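Isoprenyl transferase (Helicobacter pylori, PDB 2D2R) probably catalyses, as a homodimer, the magnesium-dependent condensation of isopentenyl diphosphate with allylic pyrophosphates to build undecaprenyl diphosphate. Local coordinates at residues S14-L19 with H58-L63; N101-R106 with K133-V138; I108-G113 with A140-S145. One frame throughout, in Å; residues are numbered along the deposited sequence.

Contact 1 (S14-L19 with H58-L63); sequences STLKHL and HKLECL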
loop_
_atom_site.group_PDB
_atom_site.type_symbol
_atom_site.label_atom_id
_atom_site.label_comp_id
_atom_site.label_asym_id
_atom_site.label_seq_id
_atom_site.Cartn_x
_atom_site.Cartn_y
_atom_site.Cartn_z
ATOM N N SER A 14 2.162 18.415 13.320
ATOM C CA SER A 14 3.247 19.153 12.618
ATOM C C SER A 14 3.600 18.378 11.346
ATOM O O SER A 14 3.163 18.714 10.237
ATOM C CB SER A 14 4.474 19.250 13.531
ATOM O OG SER A 14 4.120 19.716 14.825
ATOM N N THR A 15 4.415 17.341 11.526
ATOM C CA THR A 15 4.816 16.452 10.441
ATOM C C THR A 15 3.622 15.528 10.172
ATOM O O THR A 15 3.477 14.970 9.074
ATOM C CB THR A 15 6.025 15.622 10.866
ATOM O OG1 THR A 15 7.206 16.375 10.615
ATOM C CG2 THR A 15 6.104 14.308 10.097
ATOM N N LEU A 16 2.767 15.377 11.177
ATOM C CA LEU A 16 1.601 14.538 11.045
ATOM C C LEU A 16 0.403 15.364 10.652
ATOM O O LEU A 16 -0.152 16.093 11.464
ATOM C CB LEU A 16 1.314 13.818 12.345
ATOM C CG LEU A 16 0.082 12.915 12.311
ATOM C CD1 LEU A 16 0.251 11.909 11.186
ATOM C CD2 LEU A 16 -0.113 12.214 13.619
ATOM N N LYS A 17 -0.007 15.263 9.395
ATOM C CA LYS A 17 -1.150 16.017 8.934
ATOM C C LYS A 17 -2.350 15.140 8.598
ATOM O O LYS A 17 -3.488 15.511 8.888
ATOM C CB LYS A 17 -0.788 16.847 7.715
ATOM C CG LYS A 17 0.216 17.927 8.005
ATOM C CD LYS A 17 0.459 18.743 6.766
ATOM C CE LYS A 17 1.315 19.980 7.040
ATOM N NZ LYS A 17 0.609 21.048 7.835
ATOM N N HIS A 18 -2.100 13.971 8.006
ATOM C CA HIS A 18 -3.197 13.084 7.602
ATOM C C HIS A 18 -2.975 11.706 8.208
ATOM O O HIS A 18 -1.943 11.050 7.910
ATOM C CB HIS A 18 -3.195 12.989 6.061
ATOM C CG HIS A 18 -4.315 12.173 5.493
ATOM N ND1 HIS A 18 -4.543 12.070 4.133
ATOM C CD2 HIS A 18 -5.277 11.434 6.095
ATOM C CE1 HIS A 18 -5.596 11.292 3.928
ATOM N NE2 HIS A 18 -6.059 10.893 5.101
ATOM N N LEU A 19 -3.919 11.276 9.051
ATOM C CA LEU A 19 -3.891 9.984 9.722
ATOM C C LEU A 19 -5.015 9.183 9.099
ATOM O O LEU A 19 -6.105 9.712 8.886
ATOM C CB LEU A 19 -4.132 10.135 11.229
ATOM C CG LEU A 19 -4.443 8.893 12.096
ATOM C CD1 LEU A 19 -3.258 7.904 12.103
ATOM C CD2 LEU A 19 -4.739 9.320 13.575
ATOM N N HIS A 58 -6.652 18.343 18.219
ATOM C CA HIS A 58 -5.223 18.242 18.334
ATOM C C HIS A 58 -4.474 18.751 17.138
ATOM O O HIS A 58 -3.284 18.504 17.001
ATOM C CB HIS A 58 -4.839 16.809 18.680
ATOM C CG HIS A 58 -5.073 16.458 20.123
ATOM N ND1 HIS A 58 -4.100 16.598 21.090
ATOM C CD2 HIS A 58 -6.181 16.013 20.769
ATOM C CE1 HIS A 58 -4.597 16.255 22.269
ATOM N NE2 HIS A 58 -5.858 15.896 22.100
ATOM N N LYS A 59 -5.170 19.508 16.297
ATOM C CA LYS A 59 -4.579 20.110 15.100
ATOM C C LYS A 59 -4.198 19.076 14.038
ATOM O O LYS A 59 -3.118 19.135 13.462
ATOM C CB LYS A 59 -3.336 20.939 15.471
ATOM C CG LYS A 59 -3.278 22.362 14.862
ATOM C CD LYS A 59 -1.907 23.036 15.130
ATOM C CE LYS A 59 -2.012 24.563 15.263
ATOM N NZ LYS A 59 -2.759 25.218 14.139
ATOM N N LEU A 60 -5.076 18.107 13.806
ATOM C CA LEU A 60 -4.823 17.103 12.777
ATOM C C LEU A 60 -5.497 17.772 11.599
ATOM O O LEU A 60 -6.512 18.436 11.773
ATOM C CB LEU A 60 -5.559 15.797 13.099
ATOM C CG LEU A 60 -5.125 14.539 12.350
ATOM C CD1 LEU A 60 -4.123 13.754 13.220
ATOM C CD2 LEU A 60 -6.345 13.656 12.038
ATOM N N GLU A 61 -4.970 17.645 10.405
ATOM C CA GLU A 61 -5.674 18.300 9.331
ATOM C C GLU A 61 -6.665 17.345 8.628
ATOM O O GLU A 61 -7.655 17.798 8.036
ATOM C CB GLU A 61 -4.680 18.890 8.318
ATOM C CG GLU A 61 -3.802 19.992 8.850
ATOM C CD GLU A 61 -2.704 20.406 7.846
ATOM O OE1 GLU A 61 -2.811 20.057 6.626
ATOM O OE2 GLU A 61 -1.736 21.080 8.272
ATOM N N CYS A 62 -6.416 16.025 8.722
ATOM C CA CYS A 62 -7.273 15.057 8.031
ATOM C C CYS A 62 -7.235 13.673 8.693
ATOM O O CYS A 62 -6.182 13.210 9.102
ATOM C CB CYS A 62 -6.830 14.932 6.558
ATOM S SG CYS A 62 -7.991 14.108 5.519
ATOM N N LEU A 63 -8.383 13.027 8.782
ATOM C CA LEU A 63 -8.488 11.714 9.381
ATOM C C LEU A 63 -9.377 10.949 8.415
ATOM O O LEU A 63 -10.500 11.386 8.131
ATOM C CB LEU A 63 -9.173 11.820 10.763
ATOM C CG LEU A 63 -9.416 10.499 11.505
ATOM C CD1 LEU A 63 -8.031 9.917 11.894
ATOM C CD2 LEU A 63 -10.300 10.703 12.784
HETATM O O HOH W 1 -1.018 17.253 14.525
#

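Contact 2 (N101-R106 with K133-V138); sequences NNIRFR and KDFTQV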
loop_
_atom_site.group_PDB
_atom_site.type_symbol
_atom_site.label_atom_id
_atom_site.label_comp_id
_atom_site.label_asym_id
_atom_site.label_seq_id
_atom_site.Cartn_x
_atom_site.Cartn_y
_atom_site.Cartn_z
ATOM N N ASN A 101 -18.136 20.525 16.476
ATOM C CA ASN A 101 -16.697 20.485 16.712
ATOM C C ASN A 101 -15.926 21.070 15.550
ATOM O O ASN A 101 -14.711 20.954 15.501
ATOM C CB ASN A 101 -16.241 19.056 16.945
ATOM C CG ASN A 101 -16.989 18.388 18.066
ATOM O OD1 ASN A 101 -16.485 18.274 19.175
ATOM N ND2 ASN A 101 -18.206 17.947 17.784
ATOM N N ASN A 102 -16.627 21.703 14.621
ATOM C CA ASN A 102 -15.961 22.285 13.459
ATOM C C ASN A 102 -15.168 21.195 12.724
ATOM O O ASN A 102 -13.931 21.200 12.721
ATOM C CB ASN A 102 -15.011 23.405 13.892
ATOM C CG ASN A 102 -15.715 24.734 14.088
ATOM O OD1 ASN A 102 -15.055 25.764 14.307
ATOM N ND2 ASN A 102 -17.052 24.731 14.001
ATOM N N ILE A 103 -15.907 20.272 12.110
ATOM C CA ILE A 103 -15.335 19.148 11.383
ATOM C C ILE A 103 -15.963 19.007 10.005
ATOM O O ILE A 103 -17.142 18.713 9.872
ATOM C CB ILE A 103 -15.550 17.818 12.162
ATOM C CG1 ILE A 103 -14.793 17.879 13.486
ATOM C CG2 ILE A 103 -15.140 16.591 11.279
ATOM C CD1 ILE A 103 -14.680 16.544 14.216
ATOM N N ARG A 104 -15.168 19.218 8.967
ATOM C CA ARG A 104 -15.681 19.079 7.608
ATOM C C ARG A 104 -15.894 17.600 7.265
ATOM O O ARG A 104 -15.076 16.770 7.646
ATOM C CB ARG A 104 -14.706 19.686 6.630
ATOM C CG ARG A 104 -15.188 19.574 5.247
ATOM C CD ARG A 104 -14.334 20.348 4.309
ATOM N NE ARG A 104 -14.945 20.249 3.004
ATOM C CZ ARG A 104 -14.463 20.806 1.901
ATOM N NH1 ARG A 104 -13.323 21.523 1.933
ATOM N NH2 ARG A 104 -15.142 20.662 0.771
ATOM N N PHE A 105 -16.967 17.280 6.529
ATOM C CA PHE A 105 -17.247 15.904 6.181
ATOM C C PHE A 105 -17.016 15.541 4.727
ATOM O O PHE A 105 -17.417 16.242 3.821
ATOM C CB PHE A 105 -18.687 15.545 6.556
ATOM C CG PHE A 105 -19.128 14.194 6.055
ATOM C CD1 PHE A 105 -18.644 13.017 6.644
ATOM C CD2 PHE A 105 -20.009 14.096 4.983
ATOM C CE1 PHE A 105 -19.039 11.774 6.165
ATOM C CE2 PHE A 105 -20.411 12.854 4.491
ATOM C CZ PHE A 105 -19.921 11.689 5.090
ATOM N N ARG A 106 -16.351 14.421 4.495
ATOM C CA ARG A 106 -16.140 13.997 3.129
ATOM C C ARG A 106 -16.274 12.485 3.031
ATOM O O ARG A 106 -15.847 11.780 3.924
ATOM C CB ARG A 106 -14.758 14.451 2.668
ATOM C CG ARG A 106 -14.563 14.461 1.164
ATOM C CD ARG A 106 -13.534 15.560 0.764
ATOM N NE ARG A 106 -12.862 15.189 -0.472
ATOM C CZ ARG A 106 -11.887 15.889 -1.044
ATOM N NH1 ARG A 106 -11.464 17.023 -0.501
ATOM N NH2 ARG A 106 -11.313 15.432 -2.151
ATOM N N LYS A 133 -12.422 24.466 7.308
ATOM C CA LYS A 133 -11.199 24.231 6.553
ATOM C C LYS A 133 -9.999 23.731 7.359
ATOM O O LYS A 133 -9.015 23.284 6.780
ATOM C CB LYS A 133 -10.832 25.495 5.776
ATOM C CG LYS A 133 -11.186 26.786 6.492
ATOM C CD LYS A 133 -11.215 27.936 5.495
ATOM C CE LYS A 133 -11.684 29.238 6.123
ATOM N NZ LYS A 133 -13.036 29.108 6.761
ATOM N N ASP A 134 -10.084 23.761 8.683
ATOM C CA ASP A 134 -8.963 23.282 9.480
ATOM C C ASP A 134 -8.828 21.752 9.540
ATOM O O ASP A 134 -7.788 21.217 9.153
ATOM C CB ASP A 134 -9.040 23.861 10.887
ATOM C CG ASP A 134 -9.032 25.390 10.887
ATOM O OD1 ASP A 134 -8.141 25.981 10.216
ATOM O OD2 ASP A 134 -9.917 25.990 11.549
ATOM N N PHE A 135 -9.879 21.062 9.988
ATOM C CA PHE A 135 -9.877 19.606 10.125
ATOM C C PHE A 135 -10.957 18.954 9.278
ATOM O O PHE A 135 -12.089 19.451 9.230
ATOM C CB PHE A 135 -10.091 19.228 11.608
ATOM C CG PHE A 135 -10.260 17.742 11.880
ATOM C CD1 PHE A 135 -9.165 16.875 11.858
ATOM C CD2 PHE A 135 -11.510 17.227 12.249
ATOM C CE1 PHE A 135 -9.305 15.512 12.207
ATOM C CE2 PHE A 135 -11.673 15.884 12.600
ATOM C CZ PHE A 135 -10.559 15.018 12.581
ATOM N N THR A 136 -10.597 17.845 8.621
ATOM C CA THR A 136 -11.528 17.083 7.805
ATOM C C THR A 136 -11.570 15.612 8.241
ATOM O O THR A 136 -10.530 15.003 8.565
ATOM C CB THR A 136 -11.148 17.060 6.320
ATOM O OG1 THR A 136 -11.142 18.383 5.773
ATOM C CG2 THR A 136 -12.152 16.176 5.544
ATOM N N GLN A 137 -12.772 15.052 8.261
ATOM C CA GLN A 137 -12.937 13.636 8.583
ATOM C C GLN A 137 -13.468 13.067 7.286
ATOM O O GLN A 137 -14.455 13.567 6.751
ATOM C CB GLN A 137 -13.952 13.376 9.709
ATOM C CG GLN A 137 -14.058 11.879 10.066
ATOM C CD GLN A 137 -15.462 11.416 10.433
ATOM O OE1 GLN A 137 -16.401 11.495 9.632
ATOM N NE2 GLN A 137 -15.609 10.945 11.659
ATOM N N VAL A 138 -12.789 12.038 6.782
ATOM C CA VAL A 138 -13.168 11.381 5.561
ATOM C C VAL A 138 -13.619 9.971 5.895
ATOM O O VAL A 138 -12.931 9.268 6.651
ATOM C CB VAL A 138 -11.965 11.305 4.567
ATOM C CG1 VAL A 138 -12.437 10.764 3.210
ATOM C CG2 VAL A 138 -11.294 12.695 4.436
#

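Contact 3 (I108-G113 with A140-S145); sequences IGDLEG and ALNYGS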
loop_
_atom_site.group_PDB
_atom_site.type_symbol
_atom_site.label_atom_id
_atom_site.label_comp_id
_atom_site.label_asym_id
_atom_site.label_seq_id
_atom_site.Cartn_x
_atom_site.Cartn_y
_atom_site.Cartn_z
ATOM N N ILE A 108 -15.632 9.039 0.516
ATOM C CA ILE A 108 -14.884 8.520 -0.611
ATOM C C ILE A 108 -15.328 7.087 -0.792
ATOM O O ILE A 108 -15.764 6.419 0.147
ATOM C CB ILE A 108 -13.323 8.617 -0.419
ATOM C CG1 ILE A 108 -12.823 7.792 0.765
ATOM C CG2 ILE A 108 -12.937 10.088 -0.256
ATOM C CD1 ILE A 108 -11.275 7.875 0.952
ATOM N N GLY A 109 -15.272 6.620 -2.021
ATOM C CA GLY A 109 -15.716 5.283 -2.303
ATOM C C GLY A 109 -16.614 5.418 -3.500
ATOM O O GLY A 109 -16.795 6.526 -4.014
ATOM N N ASP A 110 -17.159 4.304 -3.952
ATOM C CA ASP A 110 -18.066 4.276 -5.082
ATOM C C ASP A 110 -19.514 4.603 -4.622
ATOM O O ASP A 110 -20.296 3.678 -4.369
ATOM C CB ASP A 110 -18.058 2.880 -5.658
ATOM C CG ASP A 110 -18.743 2.792 -6.992
ATOM O OD1 ASP A 110 -19.401 3.774 -7.440
ATOM O OD2 ASP A 110 -18.622 1.700 -7.584
ATOM N N LEU A 111 -19.846 5.885 -4.543
ATOM C CA LEU A 111 -21.168 6.314 -4.091
ATOM C C LEU A 111 -22.303 6.005 -5.070
ATOM O O LEU A 111 -23.474 6.025 -4.693
ATOM C CB LEU A 111 -21.134 7.803 -3.779
ATOM C CG LEU A 111 -19.880 8.174 -2.977
ATOM C CD1 LEU A 111 -20.026 9.608 -2.423
ATOM C CD2 LEU A 111 -19.655 7.171 -1.826
ATOM N N GLU A 112 -21.932 5.719 -6.316
ATOM C CA GLU A 112 -22.867 5.382 -7.378
ATOM C C GLU A 112 -23.636 4.118 -7.003
ATOM O O GLU A 112 -24.749 3.885 -7.456
ATOM C CB GLU A 112 -22.092 5.157 -8.677
ATOM C CG GLU A 112 -22.964 4.970 -9.915
ATOM C CD GLU A 112 -22.158 4.928 -11.206
ATOM O OE1 GLU A 112 -21.643 3.838 -11.567
ATOM O OE2 GLU A 112 -22.033 5.999 -11.851
ATOM N N GLY A 113 -23.030 3.292 -6.173
ATOM C CA GLY A 113 -23.714 2.087 -5.769
ATOM C C GLY A 113 -24.595 2.300 -4.550
ATOM O O GLY A 113 -24.896 1.337 -3.842
ATOM N N ALA A 140 -14.541 6.341 4.283
ATOM C CA ALA A 140 -14.439 5.490 3.119
ATOM C C ALA A 140 -15.677 4.604 3.132
ATOM O O ALA A 140 -15.814 3.771 4.006
ATOM C CB ALA A 140 -13.179 4.625 3.222
ATOM N N LEU A 141 -16.556 4.798 2.162
ATOM C CA LEU A 141 -17.800 4.066 2.065
ATOM C C LEU A 141 -17.920 3.321 0.768
ATOM O O LEU A 141 -17.870 3.907 -0.307
ATOM C CB LEU A 141 -18.966 5.060 2.209
ATOM C CG LEU A 141 -18.935 5.839 3.517
ATOM C CD1 LEU A 141 -19.894 7.067 3.413
ATOM C CD2 LEU A 141 -19.379 4.928 4.689
ATOM N N ASN A 142 -18.114 2.008 0.858
ATOM C CA ASN A 142 -18.157 1.157 -0.344
ATOM C C ASN A 142 -16.868 1.517 -1.100
ATOM O O ASN A 142 -16.866 1.715 -2.307
ATOM C CB ASN A 142 -19.356 1.472 -1.240
ATOM C CG ASN A 142 -19.484 0.537 -2.379
ATOM O OD1 ASN A 142 -19.098 -0.650 -2.293
ATOM N ND2 ASN A 142 -20.038 1.032 -3.490
ATOM N N TYR A 143 -15.791 1.580 -0.340
ATOM C CA TYR A 143 -14.480 1.983 -0.872
ATOM C C TYR A 143 -13.484 0.876 -1.162
ATOM O O TYR A 143 -13.319 -0.057 -0.368
ATOM C CB TYR A 143 -13.804 2.938 0.120
ATOM C CG TYR A 143 -12.438 3.399 -0.353
ATOM C CD1 TYR A 143 -12.294 4.536 -1.171
ATOM C CD2 TYR A 143 -11.298 2.634 -0.083
ATOM C CE1 TYR A 143 -11.009 4.892 -1.716
ATOM C CE2 TYR A 143 -10.036 2.974 -0.620
ATOM C CZ TYR A 143 -9.884 4.083 -1.428
ATOM O OH TYR A 143 -8.609 4.353 -1.968
ATOM N N GLY A 144 -12.781 1.030 -2.295
ATOM C CA GLY A 144 -11.735 0.082 -2.636
ATOM C C GLY A 144 -10.726 0.892 -3.428
ATOM O O GLY A 144 -11.132 1.647 -4.288
ATOM N N SER A 145 -9.434 0.736 -3.151
ATOM C CA SER A 145 -8.406 1.490 -3.866
ATOM C C SER A 145 -8.316 1.165 -5.333
ATOM O O SER A 145 -8.232 2.059 -6.169
ATOM C CB SER A 145 -7.075 1.260 -3.110
ATOM O OG SER A 145 -6.124 2.149 -3.525
#

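Contact 1 (S14-L19 with H58-L63)
Lys17 and Glu61 run side by side and point the same way at the mouth of two parallel strands, 18-22 and 62-66. From its CB, 3.9 Å from Glu61 OE1, the lysine chain follows the carboxylate outward: CG comes near OE2, CD is equally far, 3.5 Å, from Glu61 OE1 and OE2, and CE stays beside OE2. The bend at the last torsion (chi4 -71°) then turns NZ onto Glu61 OE2, closing a salt bridge; the modelled 2.4 Å from Lys17 NZ to Glu61 OE2 is implausibly close, so its exact length is doubtful. Behind the charged pair, the carbonyl O of Lys17 accepts two N-H groups at once, from Glu61 N and Cys62 N, both at 3.0 Å. The next rung is Leu19 N to Cys62 O, a straighter bond at 165°.

On one face of the sheet Cys62 SG lies over the centre of the His18 imidazole, 3.8 Å from the centroid, while the ring nitrogens bond elsewhere, ND1 to Pro184 O and NE2 to Thr64 OG1. On the other face Leu63 CD1 touches Leu19 CG at 3.7 Å, and Leu60 CD1 approaches Leu19 CB; Cys55 of helix 37-56 packs against all three leucines. The chemistry is thus divided: a partly exposed ion pair borders the strand entry, whereas inside it a buried imidazole, with both nitrogens hydrogen-bonded and a sulfur over one face, is probably restricted in its rotation.

Contact 2 (N101-R106 with K133-V138)
Ile103 lies alongside Phe135, both side chains pointing the same way, and its CG1-CD1 branch runs along the edge of the phenyl ring. CG1 lies in the ring plane 3.6 Å from Phe135 CD2, and CD1 reaches Phe135 CE2 at 3.5 Å. The first torsion of Ile103 (chi1 -64°) sets CG1 opposite the carbonyl carbon and lets CG2 touch both Phe135 CE2 and Gln137 CB, each at 3.8 Å. Beyond the phenyl group, Leu60, Leu63 and Cys55 continue the apolar packing.

The backbones are joined by a parallel ladder. Arg104 gives its N-H to Phe135 O and receives that of Gln137 on its own O, the latter bond 2.9 Å long and almost straight; Arg106 N then bonds to Gln137 O. On the face that carries Phe105 and Gln137, the amide plane is turned 68° from that of the Phe105 ring, and Gln137 OE1 sits at the ring edge, 4.0 Å from Phe105 CD1. That oxygen is hydrogen-bonded by Tyr98 OH, and the Tyr98 ring meets Phe105 edge-to-face. On the reverse face Thr136 OG1 lies beside the aliphatic start of Arg104, 3.9 Å from its CB. The extended Arg106 chain leads away from the contact, and its NH2 bonds to the carbonyl oxygens of Asp179 and Arg181. Strands 104-108 and 136-140, their short segments inclined by 23°, are the two strands of a beta-alpha-beta unit connected through helix 116-129, at the 104-108 edge of the parallel sheet of this cis-prenyltransferase fold.

Contact 3 (I108-G113 with A140-S145)
The C-terminal ends of two neighbouring parallel strands, 104-108 and 136-140, and the loops that leave them make up this contact; one loop leads to helix 116-129, the other to helix 145-158, with Gly144 at the N-cap. The last rung of the ladder is Leu141 N to Ile108 O, 2.7 Å and nearly straight. Beyond it Gly109 lies close against the second loop: its CA is 3.2 Å from Leu141 O in a CA-H...O contact and 3.7 Å from Tyr143 CD1, at the edge of the ring. Its backbone angles and this proximity suit a residue without a side chain. The Ile108 side chain slants past the Tyr143 ring, with CG1 3.8 Å from Tyr143 CD1, while the phenol oxygen bonds to Glu148.

Asp110, the centre of an inverse gamma turn, is joined to Asn142 twice. Its N-H reaches Asn142 O at 3.1 Å from above the carbonyl plane. The two side chains run side by side with carboxylate and amide planes 9° apart. With CG opposite the backbone N (chi1 -174°), Asn142 extends toward the turn, and Asp110 O accepts both Gly113 N and Asn142 ND2, the latter at 2.8 Å.

Overall arrangement
Contacts 1 and 2 lie within one parallel sheet, and contact 3 at the loops beyond its strand ends. Contacts 1 and 2, with centres 11 Å apart, meet where strands 62-66 and 136-140 are neighbours: Leu63 N lies 2.9 Å from Thr136 O, and Cys62 SG packs on Val138 CG2. Contact 3 continues the strand pair of contact 2, and the two touch through Val138 CG1 and Ile108 CG2, 3.6 Å apart. Contacts 1 and 3 lie on opposite sides of the chain's centre, about 23 Å between centres. The side chain of Tyr143 in contact 3 is about 9 Å from that of Ser199, a predicted substrate-binding residue; in contact 1 Leu16 is about 8 Å from Glu210, a probable magnesium ligand, again between side chains.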